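Local coordinates for periplasmic cell division protein (SufI) (Aquifex aeolicus, PDB 6SYY) that binds copper ions and, as a multicopper oxidase, probably couples the oxidation of its substrates to the reduction of dioxygen, at residues A[49-54]-A[232-237]; A[83-88]-A[172-177]; A[274-279]-A[301-306]; A[285-290]-A[376-381]; A[429-434]-A[521-526]. All blocks are in the same frame, centred on the assembly; numbering follows the deposited sequence.

Contact 1. Residues A[49-54]-A[232-237]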
# COMPACT_ATOMS: atom_id res chain seq x y z
N LEU A 49 -11.40 15.61 8.65
CA LEU A 49 -10.81 14.34 8.23
C LEU A 49 -11.33 13.20 9.09
O LEU A 49 -11.23 13.23 10.32
CB LEU A 49 -9.29 14.41 8.32
CG LEU A 49 -8.62 13.06 8.03
CD1 LEU A 49 -8.74 12.71 6.56
CD2 LEU A 49 -7.17 13.05 8.47
N ASN A 50 -11.89 12.19 8.44
CA ASN A 50 -12.30 10.98 9.14
C ASN A 50 -11.08 10.21 9.59
O ASN A 50 -10.13 10.02 8.82
CB ASN A 50 -13.19 10.13 8.24
CG ASN A 50 -13.48 8.76 8.83
OD1 ASN A 50 -14.10 8.64 9.89
ND2 ASN A 50 -13.04 7.71 8.14
N ILE A 51 -11.07 9.78 10.85
CA ILE A 51 -10.04 8.90 11.39
C ILE A 51 -10.66 7.52 11.56
O ILE A 51 -11.63 7.38 12.32
CB ILE A 51 -9.49 9.42 12.73
CG1 ILE A 51 -8.80 10.77 12.56
CG2 ILE A 51 -8.53 8.40 13.33
CD1 ILE A 51 -7.67 10.75 11.56
N PRO A 52 -10.17 6.50 10.87
CA PRO A 52 -10.80 5.18 10.96
C PRO A 52 -10.74 4.64 12.38
O PRO A 52 -9.88 5.01 13.18
CB PRO A 52 -9.98 4.31 10.01
CG PRO A 52 -9.27 5.28 9.11
CD PRO A 52 -9.02 6.50 9.95
N GLY A 53 -11.69 3.77 12.70
CA GLY A 53 -11.61 3.02 13.93
C GLY A 53 -10.43 2.07 13.90
O GLY A 53 -9.81 1.82 12.87
N TYR A 54 -10.08 1.54 15.07
CA TYR A 54 -8.98 0.59 15.16
C TYR A 54 -9.46 -0.69 15.82
O TYR A 54 -10.44 -0.71 16.57
CB TYR A 54 -7.79 1.18 15.93
CG TYR A 54 -8.04 1.43 17.40
CD1 TYR A 54 -8.65 2.60 17.83
CD2 TYR A 54 -7.64 0.51 18.35
CE1 TYR A 54 -8.86 2.84 19.17
CE2 TYR A 54 -7.85 0.74 19.69
CZ TYR A 54 -8.46 1.91 20.10
OH TYR A 54 -8.68 2.14 21.44
N LEU A 232 -9.88 11.83 -2.02
CA LEU A 232 -10.38 11.49 -0.70
C LEU A 232 -9.22 11.07 0.19
O LEU A 232 -8.25 10.47 -0.28
CB LEU A 232 -11.42 10.36 -0.75
CG LEU A 232 -12.78 10.61 -1.42
CD1 LEU A 232 -12.67 10.61 -2.93
CD2 LEU A 232 -13.77 9.56 -0.97
N VAL A 233 -9.33 11.39 1.47
CA VAL A 233 -8.43 10.89 2.49
C VAL A 233 -9.28 10.22 3.55
O VAL A 233 -10.14 10.86 4.17
CB VAL A 233 -7.57 12.01 3.11
CG1 VAL A 233 -6.51 11.41 4.01
CG2 VAL A 233 -6.94 12.86 2.02
N ASN A 234 -9.08 8.91 3.74
CA ASN A 234 -9.89 8.13 4.66
C ASN A 234 -11.38 8.28 4.33
O ASN A 234 -12.22 8.42 5.21
CB ASN A 234 -9.61 8.52 6.10
CG ASN A 234 -8.14 8.49 6.43
OD1 ASN A 234 -7.36 7.81 5.76
ND2 ASN A 234 -7.74 9.24 7.45
N LEU A 235 -11.69 8.25 3.03
CA LEU A 235 -13.05 8.43 2.52
C LEU A 235 -13.63 9.78 2.92
O LEU A 235 -14.84 9.90 3.14
CB LEU A 235 -13.98 7.30 2.96
CG LEU A 235 -13.88 5.99 2.17
CD1 LEU A 235 -15.04 5.09 2.53
CD2 LEU A 235 -13.86 6.26 0.67
N THR A 236 -12.79 10.81 3.01
CA THR A 236 -13.25 12.16 3.30
C THR A 236 -12.93 13.06 2.12
O THR A 236 -11.75 13.23 1.78
CB THR A 236 -12.60 12.71 4.57
OG1 THR A 236 -12.70 11.75 5.62
CG2 THR A 236 -13.28 14.01 5.00
N PRO A 237 -13.93 13.66 1.47
CA PRO A 237 -13.65 14.60 0.39
C PRO A 237 -13.30 15.98 0.92
O PRO A 237 -13.87 16.45 1.91
CB PRO A 237 -14.97 14.63 -0.39
CG PRO A 237 -16.00 14.39 0.67
CD PRO A 237 -15.37 13.44 1.66
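Asn50 and Asn234 exchange hydrogen bonds, each giving its side-chain N-H to the other's backbone oxygen. Asn234 ND2 meets Asn50 O at 2.9 Å and approaches almost head-on, in line with the C=O bond (169° at the oxygen). The return bond, Asn50 ND2 to Asn234 O, is 3.1 Å, with the donor tilted somewhat out of the carbonyl plane. Each acceptor lies close to the plane of the donating amide, while the two amides stand nearly perpendicular, 81° apart. A third bond runs from Asn50 N to Thr236 OG1 at 3.0 Å. Beside it, Leu49 has CG anti to its backbone N (chi1 174°), which sends CD1 to Val233 CG1 at 3.6 Å.

One shell out, Asn234 and Leu235 both hold left-handed backbone angles, close to a type I' turn. The hairpin closes through Val233 N to Thr236 O (3.1 Å) and Thr236 N to Val233 O (2.9 Å). The Asn234 amide is fixed further by strand 200-208, OD1 accepting from Ile204 N and ND2 also donating to Pro202 O. Leu49 rests on Leu203 of the same strand.

The buried Asn234 amide therefore has partners at both ends, which fixes its orientation. Two of the three bonds across the contact use the Asn50 backbone N and O, so the loop's main chain carries much of the polar grip; Asn50 ND2 and the Leu49 side chain add the rest.

Contact 2. Residues A[83-88]-A[172-177]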
# COMPACT_ATOMS: atom_id res chain seq x y z
N LEU A 83 -18.66 -1.30 -0.74
CA LEU A 83 -18.24 -2.50 -0.03
C LEU A 83 -17.40 -2.11 1.18
O LEU A 83 -16.64 -1.13 1.13
CB LEU A 83 -17.44 -3.42 -0.95
CG LEU A 83 -18.17 -4.16 -2.07
CD1 LEU A 83 -17.19 -4.65 -3.13
CD2 LEU A 83 -18.96 -5.33 -1.51
N VAL A 84 -17.54 -2.86 2.27
CA VAL A 84 -16.73 -2.64 3.46
C VAL A 84 -16.30 -3.98 4.01
O VAL A 84 -16.99 -4.99 3.86
CB VAL A 84 -17.47 -1.83 4.56
CG1 VAL A 84 -17.80 -0.43 4.08
CG2 VAL A 84 -18.74 -2.56 5.00
N TYR A 85 -15.13 -3.99 4.64
CA TYR A 85 -14.72 -5.09 5.50
C TYR A 85 -15.27 -4.80 6.89
O TYR A 85 -14.98 -3.75 7.48
CB TYR A 85 -13.20 -5.22 5.54
CG TYR A 85 -12.58 -5.84 4.31
CD1 TYR A 85 -13.03 -7.06 3.81
CD2 TYR A 85 -11.52 -5.22 3.65
CE1 TYR A 85 -12.45 -7.63 2.68
CE2 TYR A 85 -10.94 -5.78 2.52
CZ TYR A 85 -11.40 -6.99 2.04
OH TYR A 85 -10.82 -7.54 0.93
N GLU A 86 -16.10 -5.71 7.41
CA GLU A 86 -16.65 -5.57 8.75
C GLU A 86 -15.86 -6.45 9.72
O GLU A 86 -15.77 -7.67 9.53
CB GLU A 86 -18.14 -5.94 8.81
CG GLU A 86 -18.71 -5.79 10.22
CD GLU A 86 -20.22 -5.66 10.25
OE1 GLU A 86 -20.87 -5.82 9.19
OE2 GLU A 86 -20.77 -5.39 11.34
N ILE A 87 -15.29 -5.82 10.73
CA ILE A 87 -14.53 -6.49 11.78
C ILE A 87 -15.02 -5.93 13.10
O ILE A 87 -14.78 -4.75 13.40
CB ILE A 87 -13.02 -6.28 11.63
CG1 ILE A 87 -12.55 -6.74 10.25
CG2 ILE A 87 -12.28 -7.03 12.72
CD1 ILE A 87 -11.14 -6.30 9.92
N ASP A 88 -15.70 -6.75 13.90
CA ASP A 88 -16.13 -6.36 15.24
C ASP A 88 -16.99 -5.09 15.19
O ASP A 88 -16.79 -4.15 15.95
CB ASP A 88 -14.93 -6.17 16.16
CG ASP A 88 -15.29 -6.20 17.63
OD1 ASP A 88 -15.81 -7.24 18.10
OD2 ASP A 88 -15.05 -5.19 18.33
N TYR A 172 -14.56 0.07 -4.85
CA TYR A 172 -15.86 0.19 -4.21
C TYR A 172 -15.80 0.13 -2.69
O TYR A 172 -16.83 0.31 -2.04
CB TYR A 172 -16.82 -0.87 -4.76
CG TYR A 172 -17.60 -0.35 -5.94
CD1 TYR A 172 -17.12 -0.47 -7.23
CD2 TYR A 172 -18.81 0.32 -5.75
CE1 TYR A 172 -17.83 0.04 -8.31
CE2 TYR A 172 -19.52 0.83 -6.82
CZ TYR A 172 -19.02 0.69 -8.10
OH TYR A 172 -19.73 1.19 -9.16
N GLY A 173 -14.63 -0.10 -2.10
CA GLY A 173 -14.50 0.13 -0.68
C GLY A 173 -13.72 -0.88 0.14
O GLY A 173 -13.47 -0.64 1.32
N LEU A 174 -13.33 -2.00 -0.46
CA LEU A 174 -12.58 -3.02 0.28
C LEU A 174 -11.11 -2.59 0.31
O LEU A 174 -10.33 -2.89 -0.59
CB LEU A 174 -12.76 -4.39 -0.34
CG LEU A 174 -14.19 -4.93 -0.34
CD1 LEU A 174 -14.23 -6.36 -0.90
CD2 LEU A 174 -14.78 -4.86 1.05
N ALA A 175 -10.74 -1.86 1.37
CA ALA A 175 -9.38 -1.41 1.57
C ALA A 175 -9.23 -0.98 3.02
O ALA A 175 -10.10 -0.28 3.56
CB ALA A 175 -9.01 -0.24 0.64
N GLY A 176 -8.13 -1.38 3.64
CA GLY A 176 -7.87 -1.03 5.02
C GLY A 176 -6.39 -1.03 5.31
O GLY A 176 -5.59 -1.64 4.58
N MET A 177 -6.03 -0.35 6.39
CA MET A 177 -4.66 -0.23 6.84
C MET A 177 -4.38 -1.18 8.00
O MET A 177 -5.26 -1.43 8.84
CB MET A 177 -4.35 1.21 7.27
CG MET A 177 -3.00 1.41 7.93
SD MET A 177 -2.64 3.13 8.38
CE MET A 177 -2.49 3.89 6.76
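Leu174 packs against Leu83 and Tyr85 just after a Schellman motif that ends helix 166-172, within the first cupredoxin-like domain of this multicopper oxidase. The tight part is apolar. Leu174 CD2 sits over the centre of the Tyr85 ring, 3.8 Å from its centroid and 7° off the normal, a CH-pi contact. Tyr85 turns its ring there with CG anti to the carbonyl carbon (chi1 -75°). Leu174 CB meets Tyr85 CE2 at 3.7 Å, and CD2 also reaches Leu83 CB at 3.6 Å. Further out, the Tyr85 ring meets that of Tyr158, and Pro160 touches both Tyr85 and Leu174. With an alanine here in place of Tyr85, Leu174 CD2 would probably lose the ring face it rests on and a gap would open beside Tyr158.

The partly exposed Tyr172 side chain is looser, touching Leu83 CD1 through CB at 4.1 Å while its ring turns off to stack on Tyr168. Ala175 directs its methyl away from 83-88. The backbone at Tyr172 is nonetheless held, Leu83 N donating to Tyr172 O at 2.8 Å. At Gly173 a CB would run into Leu83 O and, at these backbone angles, into the preceding carbonyl oxygen; instead Gly173 CA lies 3.1 Å from Leu83 O in a CA-H...O contact.

Contact 3. Residues A[274-279]-A[301-306]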
# COMPACT_ATOMS: atom_id res chain seq x y z
N PHE A 274 9.85 17.99 5.93
CA PHE A 274 9.35 16.85 6.70
C PHE A 274 10.31 15.69 6.47
O PHE A 274 11.25 15.79 5.68
CB PHE A 274 7.90 16.51 6.35
CG PHE A 274 7.68 16.19 4.90
CD1 PHE A 274 7.53 14.88 4.48
CD2 PHE A 274 7.59 17.20 3.95
CE1 PHE A 274 7.32 14.57 3.15
CE2 PHE A 274 7.37 16.91 2.62
CZ PHE A 274 7.24 15.59 2.22
N TRP A 275 10.07 14.58 7.17
CA TRP A 275 11.01 13.47 7.19
C TRP A 275 10.32 12.16 6.83
O TRP A 275 9.31 11.81 7.44
CB TRP A 275 11.66 13.33 8.56
CG TRP A 275 12.51 14.49 8.93
CD1 TRP A 275 13.86 14.59 8.81
CD2 TRP A 275 12.07 15.73 9.49
NE1 TRP A 275 14.29 15.81 9.26
CE2 TRP A 275 13.21 16.53 9.69
CE3 TRP A 275 10.81 16.25 9.84
CZ2 TRP A 275 13.14 17.81 10.22
CZ3 TRP A 275 10.75 17.52 10.37
CH2 TRP A 275 11.90 18.28 10.56
N VAL A 276 10.88 11.45 5.86
CA VAL A 276 10.51 10.06 5.64
C VAL A 276 11.13 9.22 6.75
O VAL A 276 12.35 9.26 6.96
CB VAL A 276 10.96 9.57 4.26
CG1 VAL A 276 10.63 8.09 4.08
CG2 VAL A 276 10.33 10.41 3.17
N ILE A 277 10.31 8.48 7.47
CA ILE A 277 10.83 7.59 8.50
C ILE A 277 10.56 6.12 8.21
O ILE A 277 11.23 5.25 8.79
CB ILE A 277 10.29 7.96 9.90
CG1 ILE A 277 8.76 7.84 9.94
CG2 ILE A 277 10.77 9.35 10.30
CD1 ILE A 277 8.20 7.71 11.34
N GLY A 278 9.63 5.79 7.32
CA GLY A 278 9.33 4.40 7.05
C GLY A 278 8.74 4.21 5.67
O GLY A 278 8.19 5.15 5.07
N VAL A 279 8.86 2.99 5.18
CA VAL A 279 8.26 2.59 3.91
C VAL A 279 7.46 1.31 4.14
O VAL A 279 7.17 0.96 5.29
CB VAL A 279 9.33 2.40 2.82
CG1 VAL A 279 9.93 3.75 2.43
CG2 VAL A 279 10.42 1.47 3.30
N ILE A 301 4.22 5.35 2.79
CA ILE A 301 5.30 6.21 3.27
C ILE A 301 4.90 6.76 4.63
O ILE A 301 3.86 7.42 4.75
CB ILE A 301 5.60 7.35 2.28
CG1 ILE A 301 5.72 6.81 0.85
CG2 ILE A 301 6.88 8.09 2.68
CD1 ILE A 301 6.88 5.85 0.65
N ASP A 302 5.71 6.47 5.65
CA ASP A 302 5.55 7.07 6.97
C ASP A 302 6.40 8.33 7.04
O ASP A 302 7.61 8.28 6.79
CB ASP A 302 5.95 6.10 8.07
CG ASP A 302 4.96 4.97 8.26
OD1 ASP A 302 4.58 4.32 7.27
OD2 ASP A 302 4.56 4.72 9.42
N ILE A 303 5.77 9.46 7.39
CA ILE A 303 6.48 10.72 7.50
C ILE A 303 6.26 11.33 8.87
O ILE A 303 5.24 11.08 9.53
CB ILE A 303 6.08 11.73 6.40
CG1 ILE A 303 4.60 12.12 6.55
CG2 ILE A 303 6.39 11.17 5.01
CD1 ILE A 303 4.19 13.32 5.70
N LEU A 304 7.23 12.13 9.30
CA LEU A 304 7.11 13.01 10.46
C LEU A 304 7.04 14.45 9.98
O LEU A 304 7.85 14.87 9.15
CB LEU A 304 8.30 12.84 11.42
CG LEU A 304 8.47 11.55 12.22
CD1 LEU A 304 9.73 11.63 13.08
CD2 LEU A 304 7.25 11.24 13.08
N VAL A 305 6.06 15.19 10.48
CA VAL A 305 5.89 16.60 10.14
C VAL A 305 5.91 17.38 11.45
O VAL A 305 5.12 17.10 12.36
CB VAL A 305 4.58 16.85 9.37
CG1 VAL A 305 4.49 18.32 8.98
CG2 VAL A 305 4.52 15.97 8.14
N ASP A 306 6.82 18.35 11.54
CA ASP A 306 6.97 19.15 12.76
C ASP A 306 6.21 20.45 12.54
O ASP A 306 6.74 21.41 11.99
CB ASP A 306 8.44 19.38 13.07
CG ASP A 306 8.66 19.90 14.49
OD1 ASP A 306 7.69 20.40 15.08
OD2 ASP A 306 9.79 19.79 15.00
O HOH W 1 5.67 1.75 7.64
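Phe274 packs on Ile303; Phe274 CG and Ile303 CG1 each lie between the backbone N and the carbonyl carbon (chi1 58° and 64°). This turns the phenyl ring across the neighbouring strand and brings Phe274 CD1 to Ile303 CD1 at 3.9 Å, while Phe274 CB lies 3.2 Å from Leu304 O. Val276 is on the same face, with CG1 against Ile301 CG2 at 4.0 Å; Ile293 of strand 293-295 touches Phe274, Val276, Ile301 and Ile303.

Trp275 and Leu304 emerge on the other face, their backbones joined by two hydrogen bonds. Leu304 O lies at the indole edge, near the ring plane, 3.3 Å from Trp275 CE3. Ile277 crosses Leu304 at about a right angle: Ile277 CG2, anti to its own carbonyl carbon, touches Leu304 CG at 3.7 Å. Asp302 is buried here. Its OD2 makes a salt bridge to Arg249 and OD1 accepts from Thr155, while a water linked to Val279 O reaches OD1 weakly.

Asp302 O takes two donors from one face of its carbonyl plane, Ile277 N at 2.8 Å and Gly278 N at 3.2 Å. Two residues thus stand opposite one, and the register slips by a residue between Val276 and Gly278. That is a classic beta bulge between antiparallel strands, here in the plastocyanin-like second domain, with the strand axes at 146°.

Contact 4. Residues A[285-290]-A[376-381]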
# COMPACT_ATOMS: atom_id res chain seq x y z
N ASP A 285 16.58 3.38 8.57
CA ASP A 285 17.60 3.40 9.61
C ASP A 285 17.59 4.73 10.35
O ASP A 285 17.67 4.76 11.59
CB ASP A 285 18.98 3.11 9.01
CG ASP A 285 19.35 4.08 7.89
OD1 ASP A 285 18.45 4.50 7.13
OD2 ASP A 285 20.54 4.43 7.78
N THR A 286 17.49 5.84 9.63
CA THR A 286 17.47 7.18 10.18
C THR A 286 16.41 7.98 9.45
O THR A 286 16.02 7.62 8.33
CB THR A 286 18.82 7.89 10.04
OG1 THR A 286 19.08 8.14 8.65
CG2 THR A 286 19.95 7.06 10.64
N PRO A 287 15.93 9.08 10.04
CA PRO A 287 15.00 9.95 9.31
C PRO A 287 15.69 10.59 8.10
O PRO A 287 16.87 10.91 8.14
CB PRO A 287 14.61 11.01 10.35
CG PRO A 287 14.85 10.35 11.66
CD PRO A 287 16.05 9.47 11.45
N LYS A 288 14.92 10.75 7.02
CA LYS A 288 15.41 11.34 5.78
C LYS A 288 14.61 12.61 5.51
O LYS A 288 13.41 12.54 5.20
CB LYS A 288 15.28 10.36 4.61
CG LYS A 288 15.78 8.96 4.90
CD LYS A 288 17.27 8.93 5.22
CE LYS A 288 17.71 7.52 5.62
NZ LYS A 288 19.19 7.41 5.79
N GLU A 289 15.26 13.76 5.63
CA GLU A 289 14.59 15.04 5.43
C GLU A 289 14.36 15.28 3.94
O GLU A 289 15.28 15.16 3.13
CB GLU A 289 15.40 16.19 6.04
CG GLU A 289 14.72 17.54 5.90
CD GLU A 289 15.44 18.66 6.62
OE1 GLU A 289 16.29 18.37 7.49
OE2 GLU A 289 15.15 19.83 6.33
N VAL A 290 13.12 15.61 3.59
CA VAL A 290 12.72 15.87 2.21
C VAL A 290 11.77 17.05 2.20
O VAL A 290 11.37 17.56 3.24
CB VAL A 290 12.04 14.65 1.56
CG1 VAL A 290 12.97 13.45 1.54
CG2 VAL A 290 10.74 14.32 2.28
N LYS A 376 9.67 17.33 22.19
CA LYS A 376 10.38 16.14 21.76
C LYS A 376 11.26 16.44 20.54
O LYS A 376 11.06 17.42 19.82
CB LYS A 376 9.39 15.02 21.42
CG LYS A 376 8.36 14.74 22.52
CD LYS A 376 9.01 14.24 23.80
CE LYS A 376 7.97 13.84 24.83
NZ LYS A 376 8.59 13.29 26.08
N SER A 377 12.25 15.58 20.33
CA SER A 377 13.18 15.70 19.22
C SER A 377 13.03 14.50 18.29
O SER A 377 12.78 13.38 18.75
CB SER A 377 14.62 15.78 19.71
OG SER A 377 14.77 16.80 20.67
N ILE A 378 13.18 14.74 17.00
CA ILE A 378 13.23 13.61 16.07
C ILE A 378 14.49 12.80 16.34
O ILE A 378 15.59 13.38 16.37
CB ILE A 378 13.18 14.11 14.63
CG1 ILE A 378 11.85 14.80 14.36
CG2 ILE A 378 13.38 12.95 13.66
CD1 ILE A 378 11.60 15.06 12.90
N PRO A 379 14.39 11.50 16.56
CA PRO A 379 15.57 10.73 16.96
C PRO A 379 16.57 10.59 15.83
O PRO A 379 16.24 10.68 14.65
CB PRO A 379 15.00 9.36 17.36
CG PRO A 379 13.52 9.58 17.51
CD PRO A 379 13.18 10.66 16.52
N GLN A 380 17.83 10.38 16.21
CA GLN A 380 18.88 10.19 15.21
C GLN A 380 18.71 8.86 14.48
O GLN A 380 18.92 8.78 13.27
CB GLN A 380 20.25 10.28 15.88
CG GLN A 380 20.54 11.61 16.55
CD GLN A 380 20.92 12.70 15.56
OE1 GLN A 380 20.99 12.46 14.36
NE2 GLN A 380 21.16 13.90 16.07
N ARG A 381 18.34 7.80 15.20
CA ARG A 381 18.22 6.47 14.63
C ARG A 381 16.81 5.92 14.86
O ARG A 381 16.20 6.16 15.91
CB ARG A 381 19.27 5.52 15.22
CG ARG A 381 20.58 5.52 14.42
CD ARG A 381 21.78 5.10 15.27
NE ARG A 381 22.11 6.10 16.28
CZ ARG A 381 23.18 6.04 17.07
NH1 ARG A 381 24.03 5.03 16.97
NH2 ARG A 381 23.39 6.99 17.97
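Pro287 offers 376-381 the rim of its pyrrolidine ring, and no aromatic ring of either segment enters the contact. At that rim, Pro287 CG meets Ile378 CG2 at 3.6 Å, the two side chains sliding past each other in opposite directions. The same rim faces two carbonyls: Pro379 O lies 3.3 Å from Pro287 CG, and Gln380 O lies 3.5 Å from Pro287 CD. An aromatic neighbour is the indole of Trp275, on strand 270-279, touched by both Pro287 and Ile378.

Thr286 divides its branches between two tasks. Its methyl, anti to the carbonyl carbon, lies against Gln380 O, with CG2 to O at 3.3 Å. That leaves OG1 between backbone N and carbonyl carbon (chi1 67°), where Lys288 NZ donates to it at 3.0 Å. Lys288 NZ also forms a salt bridge with Asp285 OD1 at 3.3 Å, its hydrogen bond weak. Putting an alanine in place of Thr286 is likely to cost Lys288 NZ its hydroxyl acceptor and to thin the cover on Gln380 O.

The chains run nearly antiparallel, yet no hydrogen bond joins the two segments; just beyond, Asp285 and Leu382 pair by backbone. The Pro379 ring packs on Leu188 and Ala191 of helix 183-192. Between the segments, this surface contact probably rests mainly on packing, with one CA-H...O contact, Arg381 CA to Asp285 O at 3.5 Å.

Contact 5. Residues A[429-434]-A[521-526]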
# COMPACT_ATOMS: atom_id res chain seq x y z
N VAL A 429 5.01 -21.18 -12.99
CA VAL A 429 5.74 -20.10 -12.34
C VAL A 429 6.66 -19.48 -13.38
O VAL A 429 7.21 -20.18 -14.24
CB VAL A 429 6.55 -20.59 -11.12
CG1 VAL A 429 5.61 -21.09 -10.03
CG2 VAL A 429 7.55 -21.66 -11.51
N LEU A 430 6.82 -18.16 -13.31
CA LEU A 430 7.74 -17.48 -14.22
C LEU A 430 9.18 -17.91 -13.96
O LEU A 430 9.94 -18.14 -14.90
CB LEU A 430 7.60 -15.97 -14.08
CG LEU A 430 8.40 -15.17 -15.11
CD1 LEU A 430 7.88 -15.44 -16.52
CD2 LEU A 430 8.39 -13.68 -14.79
N PHE A 431 9.55 -18.03 -12.69
CA PHE A 431 10.87 -18.49 -12.31
C PHE A 431 10.77 -19.14 -10.94
O PHE A 431 9.79 -18.95 -10.21
CB PHE A 431 11.91 -17.35 -12.30
CG PHE A 431 11.62 -16.28 -11.29
CD1 PHE A 431 10.82 -15.20 -11.61
CD2 PHE A 431 12.15 -16.36 -10.01
CE1 PHE A 431 10.54 -14.22 -10.69
CE2 PHE A 431 11.88 -15.37 -9.08
CZ PHE A 431 11.08 -14.31 -9.42
N GLU A 432 11.79 -19.92 -10.60
CA GLU A 432 11.82 -20.69 -9.37
C GLU A 432 13.15 -20.46 -8.67
O GLU A 432 14.19 -20.36 -9.32
CB GLU A 432 11.61 -22.18 -9.66
CG GLU A 432 11.61 -23.08 -8.44
CD GLU A 432 11.28 -24.51 -8.80
OE1 GLU A 432 10.77 -24.74 -9.92
OE2 GLU A 432 11.54 -25.41 -7.98
N GLN A 433 13.10 -20.36 -7.34
CA GLN A 433 14.29 -20.17 -6.53
C GLN A 433 14.29 -21.16 -5.37
O GLN A 433 13.25 -21.69 -4.98
CB GLN A 433 14.38 -18.73 -5.98
CG GLN A 433 14.33 -17.65 -7.04
CD GLN A 433 15.55 -17.66 -7.95
OE1 GLN A 433 16.58 -18.26 -7.62
NE2 GLN A 433 15.44 -17.00 -9.09
N ASN A 434 15.48 -21.43 -4.84
CA ASN A 434 15.60 -22.22 -3.63
C ASN A 434 15.49 -21.32 -2.41
O ASN A 434 15.85 -20.14 -2.46
CB ASN A 434 16.93 -22.97 -3.61
CG ASN A 434 16.95 -24.14 -4.55
OD1 ASN A 434 15.94 -24.82 -4.72
ND2 ASN A 434 18.10 -24.39 -5.17
N VAL A 521 2.05 -12.66 -12.55
CA VAL A 521 2.58 -14.01 -12.71
C VAL A 521 2.85 -14.60 -11.33
O VAL A 521 2.85 -13.90 -10.32
CB VAL A 521 3.88 -14.05 -13.55
CG1 VAL A 521 3.62 -13.63 -14.99
CG2 VAL A 521 4.95 -13.18 -12.91
N ASN A 522 3.07 -15.91 -11.31
CA ASN A 522 3.57 -16.59 -10.13
C ASN A 522 5.08 -16.72 -10.21
O ASN A 522 5.66 -16.79 -11.30
CB ASN A 522 2.97 -18.00 -9.98
CG ASN A 522 1.46 -18.01 -9.82
OD1 ASN A 522 0.88 -17.17 -9.14
ND2 ASN A 522 0.82 -18.98 -10.45
N TYR A 523 5.72 -16.75 -9.05
CA TYR A 523 7.06 -17.31 -8.93
C TYR A 523 7.06 -18.25 -7.73
O TYR A 523 6.14 -18.23 -6.91
CB TYR A 523 8.15 -16.23 -8.82
CG TYR A 523 8.22 -15.51 -7.49
CD1 TYR A 523 9.15 -15.89 -6.53
CD2 TYR A 523 7.37 -14.45 -7.20
CE1 TYR A 523 9.22 -15.23 -5.31
CE2 TYR A 523 7.44 -13.79 -5.99
CZ TYR A 523 8.37 -14.18 -5.04
OH TYR A 523 8.45 -13.54 -3.83
N ARG A 524 8.08 -19.09 -7.66
CA ARG A 524 8.12 -20.18 -6.69
C ARG A 524 9.40 -20.10 -5.87
O ARG A 524 10.47 -19.82 -6.41
CB ARG A 524 8.03 -21.54 -7.39
CG ARG A 524 7.94 -22.73 -6.46
CD ARG A 524 7.97 -24.02 -7.27
NE ARG A 524 8.23 -25.20 -6.45
CZ ARG A 524 7.38 -26.20 -6.28
NH1 ARG A 524 6.20 -26.18 -6.90
NH2 ARG A 524 7.70 -27.23 -5.51
N VAL A 525 9.27 -20.34 -4.57
CA VAL A 525 10.42 -20.51 -3.68
C VAL A 525 10.25 -21.85 -2.98
O VAL A 525 9.24 -22.08 -2.31
CB VAL A 525 10.55 -19.38 -2.65
CG1 VAL A 525 11.84 -19.55 -1.86
CG2 VAL A 525 10.49 -18.02 -3.33
N ASN A 526 11.24 -22.73 -3.12
CA ASN A 526 11.12 -24.08 -2.58
C ASN A 526 11.29 -24.07 -1.07
O ASN A 526 11.59 -23.04 -0.45
CB ASN A 526 12.14 -25.00 -3.24
CG ASN A 526 11.88 -25.18 -4.73
OD1 ASN A 526 10.74 -25.38 -5.15
ND2 ASN A 526 12.93 -25.08 -5.53
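Phe431 and Tyr523 both hold CG between backbone N and carbonyl carbon (chi1 63° and 74°), which points their side chains the same way. The ring planes are near parallel but slid apart, with little overlap; instead Tyr523 CB sits over the Phe431 face, 3.7 Å from its centroid, as a CH-pi contact. Glu432 and Arg524 have CG anti to their backbone N and extend side by side toward Asn526.

The Asn526 amide is gripped at both ends. ND2 donates to the anti lone pair of Glu432 OE2 at 2.8 Å and to Asn434 OD1 at 3.1 Å, both near the amide plane. OD1 accepts from Arg524 NE at 2.8 Å along an almost straight bond (178° at the hydrogen) in the guanidinium plane. Glu432 OE2 lies 3.7 Å from Arg524 NE, a long salt bridge well out of that plane, so charge attraction alone acts there. Asn526 is thus the hub between acid and base.

Glu432 with Arg524 and Gln433 with Val525 pair in parallel, with Gln433 N to Arg524 O at 2.8 Å; ahead of the strand Leu430 N bonds Asn522 O at 2.7 Å. Strand 432-433 forms the edge of a five-stranded sheet in the third cupredoxin-like domain. Strand 520-525 lies between it and 503-509, with Tyr523 OH bonded to the backbone O of the copper ligand His456 and Val525 resting on Met495 of strand 488-495.

Overall arrangement
From the N terminus, contact 1 closes the first long loop, holding the linker 49-54 against the hairpin at 232-237 and so tying the start of the chain to the second domain. Contact 2 is nested inside that loop and joins strand 80-86 to the turn before strand 176-181 in the first domain. Contacts 3 and 4 follow and cross: their segments alternate along the chain, and strands 270-279 and 282-290 are backbone-bonded neighbours. Contact 4 thereby brings the loop after strand 361-370 onto the second domain. Contact 5 comes last, in series, closing the third domain with its C-terminal strand; its centre lies about 38 Å from that of contact 1, across the chain's centre.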